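Local coordinates for protein ICChI, a glycosylated chitinase (Ipomoea carnea, PDB 6IDN) that hydrolyses chitin, has lysozyme activity as well, and is a glycosylated plant enzyme of glycosyl hydrolase family 18 with a TIM-barrel fold, at residues Ser62-Cys67 and Ile72-Ser77; Tyr85-Ser88 and Asp92-Ser95; Leu154-Ala159 and Tyr165-Ala170; Gly193-Leu198 and Ser238-Thr243. All coordinates share one frame; numbering follows the deposited sequence.

From the N terminus the four contacts follow one another in series; none encloses or crosses another. Contact 1 closes the short turn from helix 60-69 into strand 73-80. Contact 2 ties the loop after strand 84-85 to the start of helix 90-103, and contact 3 spans the connection from strand 153-156 to helix 168-171. Contact 4 closes a longer loop, in which 39 residues separate its segments, and joins helices 196-206 and 233-244. Contacts 1 and 3 lie on opposite sides of the chain's centre, yet both reach the same sheet, and their side chains touch, Phe75 CE2 lying 4.1 Å from Ala155 CB. Contacts 2 and 4 are farthest apart, with centres about 38 Å from each other.

Contact 1. Residues Ser62-Cys67 and Ile72-Ser77; sequences SEISYC and IKVFLS
Cys67 and Ile72 hold the turn between helix and strand closed. The amide of Ile72 donates to Cys67 O over 3.2 Å between Ile72 N and the oxygen; the donor is tilted 32° from the carbonyl plane, and the N-H line is bent to 151°. The same oxygen lies 3.4 Å from Ile72 CB, and the isoleucine side chain runs on past it, with CG1 3.8 Å from Cys67 O. Here the contact is close. Farther along the strand the contact rests on one methyl, Val74 CG2. With CG1 anti to the backbone N (chi1 -174°), Val74 has CG2 as the branch that meets the helix; it stands 4.1 Å from Cys67 CB and 4.4 Å from Ile64 CG2. The four residues that touch are all buried, whereas the far side of the helix carries the solvent-exposed Ser62. Beyond Val74 strand and helix draw apart, and Leu76 turns its side chain to Phe104 instead.

Cys67 is fixed a second time through its disulfide to Cys20, which links the helix to helix 16-21. Leu16 of that helix touches Ile64 and Cys67, Leu119 comes against both Ile64 and Val74, and Ile28 and Ile30 of strand 27-36 meet Ile72 and Val74, so that this corner of the TIM barrel is packed between helix 16-21 and the adjoining parallel strand.

Contact 2. Residues Tyr85-Ser88 and Asp92-Ser95; sequences YYLS and DAAS
Leu87, Ser88 and Asp92 bring a barrel loop back against the first turns of the helix that follows it, in the beta-to-alpha connection of a TIM barrel that leads from strand 73-80, by way of the short strand 84-85, into helix 90-103. The polar part rests on a single carboxylate oxygen. Ser88 N donates to Asp92 OD2 over 3.0 Å, with an N-H...O angle of 159°; the amide comes in on the anti side of the carboxylate, 25° out of its plane. With CG anti to the backbone N (chi1 -170°), OD2 comes to lie beside Leu87 CA and Ser88 N. OD2 also receives a hydrogen bond from the amide of His38, so one oxygen gathers two backbone N-H groups from different loops. Replacing the aspartate with an alanine removes that acceptor and would probably leave the amides of Ser88 and His38 without their shared partner. Near the start of the helix, the negative charge is probably favoured by the helix dipole too. Tyr86 also meets His38: the rings stack, and the backbone O of Tyr86 is hydrogen-bonded to His38 ND1.

The van der Waals part is made by Leu87. Its CA passes 3.3 Å from Asp92 OD2, and its CD2 lies 3.9 Å from the same oxygen. Tyr134 of helix 134-148 also packs on Leu87. The other branch leaves the carboxylate for the helix, placing Leu87 CD1 4.4 Å from Ala93 CB.

Contact 3. Residues Leu154-Ala159 and Tyr165-Ala170; sequences LAAAPA and YYLREA. With NAG (2-acetamido-2-deoxy-beta-D-glucopyranose), chain C.
The acetamide oxygen O7 of the chain C N-acetylglucosamine is held by two N-H groups of one arginine. Arg168 NH2 donates to O7 over 3.0 Å and Arg168 NE over 3.1 Å, with angles of 150° and 146°. O7 therefore sits at the guanidinium edge, near its plane, in the fork between the two nitrogens. A bend at chi3 (-70°) swings the end of the arginine chain round to offer this edge to the sugar. Without the guanidinium, as with an alanine here, O7 would probably lose both donors and the acetamide would be freer to turn. Phe162 and Asn172 complete the glycan site; Asn172 begins an Asn-Thr-Ser sequon and is probably the attachment point.

Leu167, just before, points its side chain the other way, to the strand segment. These segments belong to the beta-alpha-beta unit of strand 153-156, helix 168-171 and strand 178-182, and Leu167 packs the connection against the end of the first strand. Its CD1 lies over the face of the Ala157-Pro158 peptide, 3.6 Å from Ala157 C and 3.5 Å from Pro158 N. The leucine crosses the proline side chain at about a right angle, and CD1 is also 4.0 Å from Pro158 CB, with Ala156 CB on its strand side at 4.3 Å. Asp164 bridges the segments by its carboxylate, accepting from Ala159 N through OD1 and from Leu167 N through OD2.

Contact 4. Residues Gly193-Leu198 and Ser238-Thr243; sequences GNATNL and SEVLPT. With NAG (2-acetamido-2-deoxy-beta-D-glucopyranose), chain D.
Val240 presents its two methyls to two residues of the facing segment. CG2 reaches Ala195 CB at 3.8 Å, while CG1 meets Leu198 CD2 at 4.1 Å; the leucine and valine side chains cross at about a right angle. With CG1 anti to the backbone N (chi1 174°), the valine fork opens toward 193-198, and Ala195 and Leu198, three residues apart, take one branch each. Leu216 of strand 213-219 touches both Leu198 and Val240, placing the contact where the outer helices 196-206 and 233-244 lie against a strand of the TIM barrel.

Beside this apolar patch a water bridges the segments: it accepts from Ala195 N at 2.9 Å and donates to Glu239 OE1 at 2.7 Å. Glu239 OE1 is also hydrogen-bonded to Tyr191 OH. Ala195 occupies the N-cap position of its helix and lies within an Asx turn: Asn194 OD1 accepts from Thr196 N at 3.1 Å, nearly straight at 165°, in the carbonyl plane on a lone pair. The other end of that amide is glycosylated, with Asn194 ND2 bonded covalently to C1 of the chain D N-acetylglucosamine in an Asn-Ala-Thr sequon.

Contact 1. Residues Ser62-Cys67 and Ile72-Ser77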
loop_
_atom_site.group_PDB
_atom_site.type_symbol
_atom_site.label_atom_id
_atom_site.label_comp_id
_atom_site.label_asym_id
_atom_site.label_seq_id
_atom_site.Cartn_x
_atom_site.Cartn_y
_atom_site.Cartn_z
ATOM N N SER A 62 -16.778 -4.031 11.123
ATOM C CA SER A 62 -17.932 -4.388 10.309
ATOM C C SER A 62 -17.758 -3.937 8.865
ATOM O O SER A 62 -18.210 -4.620 7.939
ATOM C CB SER A 62 -19.206 -3.784 10.906
ATOM O OG SER A 62 -19.544 -4.412 12.137
ATOM N N GLU A 63 -17.106 -2.790 8.652
ATOM C CA GLU A 63 -16.902 -2.300 7.294
ATOM C C GLU A 63 -15.794 -3.079 6.591
ATOM O O GLU A 63 -15.895 -3.360 5.389
ATOM C CB GLU A 63 -16.599 -0.798 7.322
ATOM C CG GLU A 63 -17.680 -0.004 8.067
ATOM C CD GLU A 63 -17.611 1.503 7.876
ATOM O OE1 GLU A 63 -16.949 1.969 6.929
ATOM O OE2 GLU A 63 -18.250 2.225 8.677
ATOM N N ILE A 64 -14.742 -3.448 7.326
ATOM C CA ILE A 64 -13.715 -4.332 6.774
ATOM C C ILE A 64 -14.344 -5.659 6.369
ATOM O O ILE A 64 -14.129 -6.163 5.260
ATOM C CB ILE A 64 -12.578 -4.532 7.795
ATOM C CG1 ILE A 64 -11.853 -3.208 8.078
ATOM C CG2 ILE A 64 -11.571 -5.585 7.309
ATOM C CD1 ILE A 64 -11.016 -3.231 9.360
ATOM N N SER A 65 -15.144 -6.244 7.262
ATOM C CA SER A 65 -15.805 -7.499 6.931
ATOM C C SER A 65 -16.666 -7.351 5.683
ATOM O O SER A 65 -16.701 -8.246 4.830
ATOM C CB SER A 65 -16.652 -7.970 8.111
ATOM O OG SER A 65 -17.074 -9.306 7.915
ATOM N N TYR A 66 -17.372 -6.229 5.566
ATOM C CA TYR A 66 -18.224 -6.009 4.402
ATOM C C TYR A 66 -17.386 -5.885 3.133
ATOM O O TYR A 66 -17.711 -6.489 2.104
ATOM C CB TYR A 66 -19.079 -4.764 4.613
ATOM C CG TYR A 66 -19.833 -4.342 3.377
ATOM C CD1 TYR A 66 -21.009 -4.988 2.999
ATOM C CD2 TYR A 66 -19.368 -3.303 2.581
ATOM C CE1 TYR A 66 -21.698 -4.600 1.858
ATOM C CE2 TYR A 66 -20.052 -2.905 1.444
ATOM C CZ TYR A 66 -21.217 -3.559 1.089
ATOM O OH TYR A 66 -21.893 -3.173 -0.051
ATOM N N CYS A 67 -16.298 -5.114 3.191
ATOM C CA CYS A 67 -15.397 -5.021 2.044
ATOM C C CYS A 67 -14.897 -6.396 1.633
ATOM O O CYS A 67 -14.896 -6.742 0.449
ATOM C CB CYS A 67 -14.215 -4.113 2.374
ATOM S SG CYS A 67 -14.621 -2.394 2.560
ATOM N N ILE A 72 -12.839 -7.840 -1.802
ATOM C CA ILE A 72 -11.829 -6.791 -1.721
ATOM C C ILE A 72 -10.853 -7.142 -0.606
ATOM O O ILE A 72 -11.264 -7.494 0.504
ATOM C CB ILE A 72 -12.492 -5.424 -1.478
ATOM C CG1 ILE A 72 -13.438 -5.087 -2.638
ATOM C CG2 ILE A 72 -11.435 -4.349 -1.261
ATOM C CD1 ILE A 72 -14.396 -3.949 -2.356
ATOM N N LYS A 73 -9.551 -7.062 -0.894
ATOM C CA LYS A 73 -8.541 -7.251 0.139
ATOM C C LYS A 73 -8.274 -5.927 0.836
ATOM O O LYS A 73 -8.326 -4.860 0.213
ATOM C CB LYS A 73 -7.228 -7.789 -0.439
ATOM C CG LYS A 73 -7.385 -9.107 -1.182
ATOM C CD LYS A 73 -6.055 -9.578 -1.727
ATOM C CE LYS A 73 -6.165 -10.956 -2.390
ATOM N NZ LYS A 73 -6.980 -10.994 -3.633
ATOM N N VAL A 74 -7.992 -6.001 2.131
ATOM C CA VAL A 74 -7.781 -4.814 2.951
ATOM C C VAL A 74 -6.449 -4.973 3.669
ATOM O O VAL A 74 -6.267 -5.928 4.432
ATOM C CB VAL A 74 -8.928 -4.599 3.958
ATOM C CG1 VAL A 74 -8.757 -3.278 4.684
ATOM C CG2 VAL A 74 -10.282 -4.646 3.251
ATOM N N PHE A 75 -5.506 -4.059 3.404
ATOM C CA PHE A 75 -4.194 -4.089 4.034
ATOM C C PHE A 75 -4.036 -2.924 5.006
ATOM O O PHE A 75 -4.627 -1.858 4.815
ATOM C CB PHE A 75 -3.066 -4.005 2.985
ATOM C CG PHE A 75 -3.092 -5.096 1.939
ATOM C CD1 PHE A 75 -3.727 -6.320 2.170
ATOM C CD2 PHE A 75 -2.471 -4.894 0.722
ATOM C CE1 PHE A 75 -3.733 -7.315 1.180
ATOM C CE2 PHE A 75 -2.467 -5.873 -0.269
ATOM C CZ PHE A 75 -3.114 -7.087 -0.040
ATOM N N LEU A 76 -3.183 -3.118 6.017
ATOM C CA LEU A 76 -2.687 -2.012 6.832
ATOM C C LEU A 76 -1.367 -1.514 6.255
ATOM O O LEU A 76 -0.449 -2.311 6.026
ATOM C CB LEU A 76 -2.467 -2.450 8.282
ATOM C CG LEU A 76 -1.785 -1.380 9.149
ATOM C CD1 LEU A 76 -2.739 -0.220 9.424
ATOM C CD2 LEU A 76 -1.292 -1.953 10.463
ATOM N N SER A 77 -1.263 -0.205 6.034
ATOM C CA SER A 77 -0.063 0.389 5.454
ATOM C C SER A 77 0.830 0.959 6.552
ATOM O O SER A 77 0.401 1.827 7.319
ATOM C CB SER A 77 -0.409 1.478 4.443
ATOM O OG SER A 77 0.752 1.912 3.747
#

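Contact 2. Residues Tyr85-Ser88 and Asp92-Ser95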
loop_
_atom_site.group_PDB
_atom_site.type_symbol
_atom_site.label_atom_id
_atom_site.label_comp_id
_atom_site.label_asym_id
_atom_site.label_seq_id
_atom_site.Cartn_x
_atom_site.Cartn_y
_atom_site.Cartn_z
ATOM N N TYR A 85 9.018 6.209 12.710
ATOM C CA TYR A 85 9.115 4.763 12.556
ATOM C C TYR A 85 10.485 4.380 12.020
ATOM O O TYR A 85 11.071 5.105 11.215
ATOM C CB TYR A 85 7.997 4.227 11.651
ATOM C CG TYR A 85 7.966 4.804 10.253
ATOM C CD1 TYR A 85 7.203 5.916 9.955
ATOM C CD2 TYR A 85 8.653 4.185 9.206
ATOM C CE1 TYR A 85 7.159 6.434 8.668
ATOM C CE2 TYR A 85 8.607 4.697 7.920
ATOM C CZ TYR A 85 7.856 5.812 7.649
ATOM O OH TYR A 85 7.803 6.306 6.372
ATOM N N TYR A 86 10.978 3.247 12.515
ATOM C CA TYR A 86 12.190 2.567 12.074
ATOM C C TYR A 86 12.400 1.357 12.972
ATOM O O TYR A 86 11.897 1.303 14.100
ATOM C CB TYR A 86 13.427 3.468 12.112
ATOM C CG TYR A 86 13.761 4.040 13.471
ATOM C CD1 TYR A 86 14.592 3.356 14.338
ATOM C CD2 TYR A 86 13.251 5.267 13.884
ATOM C CE1 TYR A 86 14.910 3.867 15.590
ATOM C CE2 TYR A 86 13.571 5.790 15.130
ATOM C CZ TYR A 86 14.390 5.081 15.982
ATOM O OH TYR A 86 14.712 5.606 17.221
ATOM N N LEU A 87 13.140 0.384 12.457
ATOM C CA LEU A 87 13.413 -0.855 13.168
ATOM C C LEU A 87 14.856 -0.840 13.643
ATOM O O LEU A 87 15.749 -0.412 12.910
ATOM C CB LEU A 87 13.179 -2.050 12.256
ATOM C CG LEU A 87 11.784 -2.074 11.632
ATOM C CD1 LEU A 87 11.755 -3.080 10.499
ATOM C CD2 LEU A 87 10.717 -2.407 12.682
ATOM N N SER A 88 15.087 -1.329 14.859
ATOM C CA SER A 88 16.408 -1.193 15.453
ATOM C C SER A 88 17.259 -2.463 15.399
ATOM O O SER A 88 18.472 -2.374 15.644
ATOM C CB SER A 88 16.282 -0.715 16.908
ATOM O OG SER A 88 15.444 -1.574 17.658
ATOM N N ASP A 92 13.824 -6.648 16.928
ATOM C CA ASP A 92 12.799 -5.611 16.871
ATOM C C ASP A 92 11.859 -5.870 15.712
ATOM O O ASP A 92 10.637 -5.696 15.832
ATOM C CB ASP A 92 13.452 -4.235 16.720
ATOM C CG ASP A 92 12.456 -3.085 16.888
ATOM O OD1 ASP A 92 11.610 -3.144 17.813
ATOM O OD2 ASP A 92 12.522 -2.127 16.088
ATOM N N ALA A 93 12.415 -6.301 14.582
ATOM C CA ALA A 93 11.581 -6.646 13.441
ATOM C C ALA A 93 10.633 -7.783 13.790
ATOM O O ALA A 93 9.455 -7.750 13.414
ATOM C CB ALA A 93 12.462 -7.003 12.242
ATOM N N ALA A 94 11.116 -8.798 14.523
ATOM C CA ALA A 94 10.220 -9.896 14.888
ATOM C C ALA A 94 9.135 -9.421 15.850
ATOM O O ALA A 94 7.983 -9.867 15.761
ATOM C CB ALA A 94 11.002 -11.075 15.487
ATOM N N SER A 95 9.474 -8.496 16.757
ATOM C CA SER A 95 8.495 -8.002 17.722
ATOM C C SER A 95 7.396 -7.198 17.038
ATOM O O SER A 95 6.222 -7.282 17.423
ATOM C CB SER A 95 9.189 -7.140 18.786
ATOM O OG SER A 95 10.025 -7.926 19.628
#

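Contact 3. Residues Leu154-Ala159 and Tyr165-Ala170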
loop_
_atom_site.group_PDB
_atom_site.type_symbol
_atom_site.label_atom_id
_atom_site.label_comp_id
_atom_site.label_asym_id
_atom_site.label_seq_id
_atom_site.Cartn_x
_atom_site.Cartn_y
_atom_site.Cartn_z
ATOM N N LEU A 154 1.860 -9.507 1.456
ATOM C CA LEU A 154 2.875 -8.491 1.675
ATOM C C LEU A 154 2.915 -7.593 0.452
ATOM O O LEU A 154 3.014 -8.082 -0.675
ATOM C CB LEU A 154 4.237 -9.134 1.926
ATOM C CG LEU A 154 4.314 -10.055 3.140
ATOM C CD1 LEU A 154 5.661 -10.784 3.217
ATOM C CD2 LEU A 154 4.072 -9.250 4.401
ATOM N N ALA A 155 2.818 -6.286 0.672
ATOM C CA ALA A 155 2.841 -5.320 -0.413
ATOM C C ALA A 155 3.885 -4.263 -0.091
ATOM O O ALA A 155 4.135 -3.963 1.077
ATOM C CB ALA A 155 1.451 -4.673 -0.623
ATOM N N ALA A 156 4.504 -3.708 -1.139
ATOM C CA ALA A 156 5.503 -2.649 -0.976
ATOM C C ALA A 156 5.198 -1.490 -1.907
ATOM O O ALA A 156 4.739 -1.695 -3.033
ATOM C CB ALA A 156 6.928 -3.155 -1.273
ATOM N N ALA A 157 5.547 -0.273 -1.463
ATOM C CA ALA A 157 5.260 0.957 -2.202
ATOM C C ALA A 157 6.526 1.787 -2.402
ATOM O O ALA A 157 6.644 2.905 -1.883
ATOM C CB ALA A 157 4.183 1.780 -1.478
ATOM N N PRO A 158 7.482 1.280 -3.173
ATOM C CA PRO A 158 8.690 2.067 -3.445
ATOM C C PRO A 158 8.397 3.220 -4.392
ATOM O O PRO A 158 7.430 3.213 -5.147
ATOM C CB PRO A 158 9.629 1.054 -4.106
ATOM C CG PRO A 158 8.676 0.148 -4.886
ATOM C CD PRO A 158 7.446 0.032 -3.964
ATOM N N ALA A 159 9.292 4.208 -4.377
ATOM C CA ALA A 159 9.259 5.242 -5.400
ATOM C C ALA A 159 9.931 4.721 -6.667
ATOM O O ALA A 159 10.594 3.681 -6.667
ATOM C CB ALA A 159 9.937 6.514 -4.890
ATOM N N TYR A 165 15.925 3.178 -1.955
ATOM C CA TYR A 165 16.741 3.095 -0.743
ATOM C C TYR A 165 16.008 2.361 0.369
ATOM O O TYR A 165 16.573 1.479 1.026
ATOM C CB TYR A 165 17.146 4.489 -0.249
ATOM C CG TYR A 165 17.570 4.506 1.223
ATOM C CD1 TYR A 165 18.800 3.994 1.624
ATOM C CD2 TYR A 165 16.737 5.026 2.209
ATOM C CE1 TYR A 165 19.185 3.997 2.968
ATOM C CE2 TYR A 165 17.121 5.036 3.557
ATOM C CZ TYR A 165 18.342 4.519 3.930
ATOM O OH TYR A 165 18.722 4.537 5.269
ATOM N N TYR A 166 14.745 2.729 0.608
ATOM C CA TYR A 166 14.064 2.239 1.799
ATOM C C TYR A 166 13.656 0.793 1.658
ATOM O O TYR A 166 13.668 0.049 2.646
ATOM C CB TYR A 166 12.834 3.090 2.106
ATOM C CG TYR A 166 13.203 4.515 2.397
ATOM C CD1 TYR A 166 13.667 4.896 3.649
ATOM C CD2 TYR A 166 13.119 5.475 1.407
ATOM C CE1 TYR A 166 14.033 6.216 3.894
ATOM C CE2 TYR A 166 13.479 6.781 1.640
ATOM C CZ TYR A 166 13.930 7.149 2.885
ATOM O OH TYR A 166 14.276 8.470 3.095
ATOM N N LEU A 167 13.284 0.379 0.445
ATOM C CA LEU A 167 12.618 -0.896 0.250
ATOM C C LEU A 167 13.391 -1.884 -0.601
ATOM O O LEU A 167 12.881 -2.986 -0.845
ATOM C CB LEU A 167 11.228 -0.679 -0.366
ATOM C CG LEU A 167 10.248 -0.014 0.590
ATOM C CD1 LEU A 167 9.011 0.453 -0.154
ATOM C CD2 LEU A 167 9.885 -1.009 1.694
ATOM N N ARG A 168 14.599 -1.553 -1.065
ATOM C CA ARG A 168 15.268 -2.490 -1.967
ATOM C C ARG A 168 15.521 -3.825 -1.281
ATOM O O ARG A 168 15.307 -4.877 -1.886
ATOM C CB ARG A 168 16.563 -1.894 -2.525
ATOM C CG ARG A 168 17.646 -1.690 -1.546
ATOM C CD ARG A 168 18.808 -0.936 -2.182
ATOM N NE ARG A 168 19.519 -1.751 -3.161
ATOM C CZ ARG A 168 20.616 -1.358 -3.802
ATOM N NH1 ARG A 168 21.126 -0.143 -3.590
ATOM N NH2 ARG A 168 21.199 -2.172 -4.673
ATOM N N GLU A 169 15.905 -3.812 -0.001
ATOM C CA GLU A 169 16.200 -5.068 0.690
ATOM C C GLU A 169 14.933 -5.871 0.921
ATOM O O GLU A 169 14.928 -7.098 0.768
ATOM C CB GLU A 169 16.891 -4.803 2.026
ATOM C CG GLU A 169 18.324 -4.308 1.922
ATOM C CD GLU A 169 18.955 -4.092 3.285
ATOM O OE1 GLU A 169 18.213 -4.096 4.291
ATOM O OE2 GLU A 169 20.192 -3.917 3.370
ATOM N N ALA A 170 13.854 -5.204 1.317
ATOM C CA ALA A 170 12.602 -5.920 1.526
ATOM C C ALA A 170 12.128 -6.543 0.222
ATOM O O ALA A 170 11.777 -7.733 0.172
ATOM C CB ALA A 170 11.552 -4.960 2.101
HETATM C C1 NAG C . 19.522 -8.462 -4.303
HETATM C C2 NAG C . 20.321 -7.280 -4.852
HETATM C C3 NAG C . 21.521 -7.781 -5.665
HETATM C C4 NAG C . 22.330 -8.778 -4.843
HETATM C C5 NAG C . 21.423 -9.890 -4.327
HETATM C C6 NAG C . 22.122 -10.868 -3.411
HETATM C C7 NAG C . 19.135 -5.173 -5.296
HETATM C C8 NAG C . 18.235 -4.432 -6.241
HETATM N N2 NAG C . 19.464 -6.420 -5.655
HETATM O O3 NAG C . 22.359 -6.684 -6.035
HETATM O O4 NAG C . 23.362 -9.345 -5.643
HETATM O O5 NAG C . 20.370 -9.303 -3.551
HETATM O O6 NAG C . 21.228 -11.868 -2.938
HETATM O O7 NAG C . 19.566 -4.657 -4.270
#

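Contact 4. Residues Gly193-Leu198 and Ser238-Thr243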
loop_
_atom_site.group_PDB
_atom_site.type_symbol
_atom_site.label_atom_id
_atom_site.label_comp_id
_atom_site.label_asym_id
_atom_site.label_seq_id
_atom_site.Cartn_x
_atom_site.Cartn_y
_atom_site.Cartn_z
ATOM N N GLY A 193 6.054 15.281 -19.862
ATOM C CA GLY A 193 6.060 15.443 -21.306
ATOM C C GLY A 193 5.469 14.245 -22.007
ATOM O O GLY A 193 4.548 14.387 -22.816
ATOM N N ASN A 194 5.968 13.060 -21.685
ATOM C CA ASN A 194 5.553 11.802 -22.291
ATOM C C ASN A 194 5.979 10.695 -21.339
ATOM O O ASN A 194 6.575 10.951 -20.287
ATOM C CB ASN A 194 6.224 11.609 -23.654
ATOM C CG ASN A 194 7.698 11.826 -23.550
ATOM O OD1 ASN A 194 8.419 11.021 -22.941
ATOM N ND2 ASN A 194 8.155 12.937 -24.090
ATOM N N ALA A 195 5.754 9.453 -21.758
ATOM C CA ALA A 195 5.934 8.297 -20.892
ATOM C C ALA A 195 7.262 7.564 -21.079
ATOM O O ALA A 195 7.418 6.469 -20.537
ATOM C CB ALA A 195 4.784 7.310 -21.110
ATOM N N THR A 196 8.225 8.142 -21.803
ATOM C CA THR A 196 9.447 7.398 -22.114
ATOM C C THR A 196 10.197 6.978 -20.852
ATOM O O THR A 196 10.565 5.808 -20.696
ATOM C CB THR A 196 10.364 8.223 -23.012
ATOM O OG1 THR A 196 9.677 8.566 -24.221
ATOM C CG2 THR A 196 11.602 7.410 -23.357
ATOM N N ASN A 197 10.459 7.920 -19.947
ATOM C CA ASN A 197 11.214 7.566 -18.747
ATOM C C ASN A 197 10.436 6.593 -17.866
ATOM O O ASN A 197 11.020 5.677 -17.268
ATOM C CB ASN A 197 11.568 8.824 -17.951
ATOM C CG ASN A 197 12.664 9.653 -18.604
ATOM O OD1 ASN A 197 13.409 9.177 -19.469
ATOM N ND2 ASN A 197 12.776 10.910 -18.180
ATOM N N LEU A 198 9.118 6.785 -17.763
ATOM C CA LEU A 198 8.286 5.872 -16.983
ATOM C C LEU A 198 8.392 4.453 -17.527
ATOM O O LEU A 198 8.622 3.495 -16.777
ATOM C CB LEU A 198 6.835 6.363 -17.013
ATOM C CG LEU A 198 5.752 5.541 -16.325
ATOM C CD1 LEU A 198 4.617 6.501 -15.980
ATOM C CD2 LEU A 198 5.226 4.406 -17.225
ATOM N N SER A 238 -4.146 5.394 -23.599
ATOM C CA SER A 238 -3.623 5.250 -24.950
ATOM C C SER A 238 -2.112 5.088 -25.000
ATOM O O SER A 238 -1.605 4.473 -25.942
ATOM C CB SER A 238 -4.040 6.438 -25.821
ATOM O OG SER A 238 -3.451 7.631 -25.345
ATOM N N GLU A 239 -1.374 5.623 -24.027
ATOM C CA GLU A 239 0.085 5.632 -24.088
ATOM C C GLU A 239 0.765 4.662 -23.140
ATOM O O GLU A 239 1.901 4.269 -23.409
ATOM C CB GLU A 239 0.632 7.030 -23.770
ATOM C CG GLU A 239 0.141 8.104 -24.710
ATOM C CD GLU A 239 0.365 9.503 -24.187
ATOM O OE1 GLU A 239 1.288 9.682 -23.360
ATOM O OE2 GLU A 239 -0.362 10.426 -24.628
ATOM N N VAL A 240 0.137 4.304 -22.017
ATOM C CA VAL A 240 0.855 3.594 -20.964
ATOM C C VAL A 240 0.294 2.197 -20.728
ATOM O O VAL A 240 1.030 1.205 -20.805
ATOM C CB VAL A 240 0.833 4.409 -19.662
ATOM C CG1 VAL A 240 1.449 3.598 -18.515
ATOM C CG2 VAL A 240 1.571 5.713 -19.866
ATOM N N LEU A 241 -1.000 2.107 -20.417
ATOM C CA LEU A 241 -1.596 0.808 -20.095
ATOM C C LEU A 241 -1.316 -0.272 -21.134
ATOM O O LEU A 241 -0.903 -1.373 -20.740
ATOM C CB LEU A 241 -3.105 0.972 -19.857
ATOM C CG LEU A 241 -3.441 1.660 -18.525
ATOM C CD1 LEU A 241 -4.933 1.831 -18.362
ATOM C CD2 LEU A 241 -2.878 0.881 -17.356
ATOM N N PRO A 242 -1.493 -0.048 -22.440
ATOM C CA PRO A 242 -1.249 -1.151 -23.391
ATOM C C PRO A 242 0.198 -1.621 -23.407
ATOM O O PRO A 242 0.458 -2.786 -23.730
ATOM C CB PRO A 242 -1.663 -0.556 -24.739
ATOM C CG PRO A 242 -2.488 0.651 -24.421
ATOM C CD PRO A 242 -1.959 1.174 -23.125
ATOM N N THR A 243 1.148 -0.755 -23.057
ATOM C CA THR A 243 2.550 -1.155 -23.010
ATOM C C THR A 243 2.859 -1.969 -21.752
ATOM O O THR A 243 3.446 -3.056 -21.839
ATOM C CB THR A 243 3.455 0.084 -23.093
ATOM O OG1 THR A 243 3.254 0.756 -24.356
ATOM C CG2 THR A 243 4.931 -0.329 -22.969
HETATM C C1 NAG D . 9.533 13.315 -24.012
HETATM C C2 NAG D . 10.100 13.569 -25.408
HETATM C C3 NAG D . 11.505 14.172 -25.314
HETATM C C4 NAG D . 11.538 15.350 -24.347
HETATM C C5 NAG D . 10.914 14.953 -23.016
HETATM C C6 NAG D . 10.815 16.094 -22.029
HETATM C C7 NAG D . 9.192 11.915 -26.986
HETATM C C8 NAG D . 9.368 10.545 -27.572
HETATM N N2 NAG D . 10.136 12.305 -26.124
HETATM O O3 NAG D . 11.902 14.643 -26.597
HETATM O O4 NAG D . 12.892 15.726 -24.120
HETATM O O5 NAG D . 9.577 14.503 -23.254
HETATM O O6 NAG D . 10.060 17.180 -22.545
HETATM O O7 NAG D . 8.243 12.632 -27.285
HETATM O O HOH W 1 3.826 9.164 -23.952
#